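Local coordinates for protein acyl-coenzyme A oxidase (Caenorhabditis elegans, PDB 5K3H) that catalyses the FAD-dependent desaturation of acyl-CoA to (2E)-enoyl-CoA with release of hydrogen peroxide, the first step of peroxisomal beta-oxidation, at residues A507-F510 / F511-E515. Residues are numbered along the deposited sequence; the frame is centred on the assembly and turned at random.
Sequences ANKF and FGLME
Phe510 and Met514, one helical turn apart, make a Met-aromatic contact in the closing turns of the alpha-helix 489-515, and they illustrate how i to i+4 spacing brings side chains together on one side of a helix. The methyl does most of the touching: Met514 CE sits over one face of the Phe510 ring, displaced toward its rim, 3.6 Å from Phe510 CZ. The sulfur approaches more obliquely, with Met514 SD 4.0 Å from the same CZ. A bend at the last torsion of the methionine folds the methyl back over the ring.

Phe511, the next residue round the helix, repeats the spacing with Ala507, whose CB lies 3.8 Å from Phe511 CE2. With CG beside its own backbone N (chi1 -60°), the Phe511 ring swings back over the preceding turn, where Ala507 O lies above one face. Asn508 OD1 meets the ring edge in plane, 3.6 Å from Phe511 CD2, and also accepts a weak hydrogen bond from Lys456. The rings of Phe510 and Phe511 meet obliquely, their planes 39° apart. Were Phe511 replaced by an alanine, a gap would probably open beside Ala507 CB, and the contact of Phe511 CD1 with Phe510 CD2 would be lost.

Further out, these side chains join the helix to two others, 437-456 before it in the chain and the following 520-553. Ala507 and Phe511 pack on Val449 of the former, whereas Phe510 and Met514 touch Ala523 of the latter, and Trp524 meets the Phe510 ring edge-to-face. Main-chain hydrogen bonds set the spacing underneath; the one from Phe511 N to Ala507 O, at 2.7 Å, is almost straight, with an N-H...O angle of 178°.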
loop_
_atom_site.group_PDB
_atom_site.type_symbol
_atom_site.label_atom_id
_atom_site.label_comp_id
_atom_site.label_asym_id
_atom_site.label_seq_id
_atom_site.Cartn_x
_atom_site.Cartn_y
_atom_site.Cartn_z
ATOM N N ALA B 507 25.061 -17.574 -7.125
ATOM C CA ALA B 507 25.436 -18.325 -8.321
ATOM C C ALA B 507 26.047 -19.676 -7.950
ATOM O O ALA B 507 25.703 -20.709 -8.541
ATOM C CB ALA B 507 26.373 -17.485 -9.199
ATOM N N ASN B 508 26.903 -19.704 -6.926
ATOM C CA ASN B 508 27.479 -20.971 -6.494
ATOM C C ASN B 508 26.424 -21.904 -5.923
ATOM O O ASN B 508 26.569 -23.129 -6.037
ATOM C CB ASN B 508 28.586 -20.743 -5.475
ATOM C CG ASN B 508 29.853 -20.274 -6.126
ATOM O OD1 ASN B 508 30.092 -20.575 -7.299
ATOM N ND2 ASN B 508 30.686 -19.563 -5.382
ATOM N N LYS B 509 25.363 -21.362 -5.311
ATOM C CA LYS B 509 24.261 -22.227 -4.885
ATOM C C LYS B 509 23.619 -22.903 -6.095
ATOM O O LYS B 509 23.359 -24.112 -6.087
ATOM C CB LYS B 509 23.220 -21.436 -4.092
ATOM C CG LYS B 509 22.010 -22.293 -3.710
ATOM C CD LYS B 509 20.910 -21.493 -3.002
ATOM C CE LYS B 509 19.793 -22.421 -2.503
ATOM N NZ LYS B 509 18.760 -21.675 -1.715
ATOM N N PHE B 510 23.353 -22.120 -7.143
ATOM C CA PHE B 510 22.822 -22.656 -8.390
ATOM C C PHE B 510 23.798 -23.658 -9.015
ATOM O O PHE B 510 23.427 -24.799 -9.312
ATOM C CB PHE B 510 22.514 -21.479 -9.327
ATOM C CG PHE B 510 22.126 -21.870 -10.716
ATOM C CD1 PHE B 510 21.079 -22.751 -10.946
ATOM C CD2 PHE B 510 22.792 -21.332 -11.800
ATOM C CE1 PHE B 510 20.714 -23.092 -12.240
ATOM C CE2 PHE B 510 22.437 -21.668 -13.080
ATOM C CZ PHE B 510 21.400 -22.551 -13.302
ATOM N N PHE B 511 25.056 -23.245 -9.212
ATOM C CA PHE B 511 26.064 -24.150 -9.756
ATOM C C PHE B 511 26.206 -25.401 -8.897
ATOM O O PHE B 511 26.271 -26.519 -9.420
ATOM C CB PHE B 511 27.421 -23.456 -9.836
ATOM C CG PHE B 511 27.452 -22.227 -10.709
ATOM C CD1 PHE B 511 26.661 -22.129 -11.841
ATOM C CD2 PHE B 511 28.287 -21.156 -10.379
ATOM C CE1 PHE B 511 26.706 -20.987 -12.638
ATOM C CE2 PHE B 511 28.337 -20.016 -11.165
ATOM C CZ PHE B 511 27.545 -19.930 -12.302
ATOM N N GLY B 512 26.232 -25.241 -7.571
ATOM C CA GLY B 512 26.475 -26.391 -6.715
ATOM C C GLY B 512 25.407 -27.459 -6.830
ATOM O O GLY B 512 25.716 -28.649 -6.857
ATOM N N LEU B 513 24.135 -27.050 -6.898
ATOM C CA LEU B 513 23.030 -28.001 -7.020
ATOM C C LEU B 513 23.097 -28.769 -8.336
ATOM O O LEU B 513 22.771 -29.963 -8.380
ATOM C CB LEU B 513 21.683 -27.285 -6.891
ATOM C CG LEU B 513 21.317 -26.849 -5.470
ATOM C CD1 LEU B 513 20.150 -25.865 -5.497
ATOM C CD2 LEU B 513 20.995 -28.020 -4.597
ATOM N N MET B 514 23.508 -28.112 -9.420
ATOM C CA MET B 514 23.680 -28.845 -10.666
ATOM C C MET B 514 24.831 -29.841 -10.554
ATOM O O MET B 514 24.699 -31.009 -10.950
ATOM C CB MET B 514 23.903 -27.876 -11.832
ATOM C CG MET B 514 22.675 -27.063 -12.242
ATOM S SD MET B 514 22.933 -26.241 -13.826
ATOM C CE MET B 514 24.109 -24.977 -13.380
ATOM N N GLU B 515 25.960 -29.403 -9.984
ATOM C CA GLU B 515 27.110 -30.283 -9.779
ATOM C C GLU B 515 26.742 -31.524 -8.973
ATOM O O GLU B 515 27.409 -32.558 -9.099
ATOM C CB GLU B 515 28.246 -29.515 -9.092
ATOM C CG GLU B 515 29.007 -28.557 -10.042
ATOM C CD GLU B 515 29.819 -27.495 -9.306
ATOM O OE1 GLU B 515 30.138 -27.705 -8.104
ATOM O OE2 GLU B 515 30.140 -26.453 -9.940
#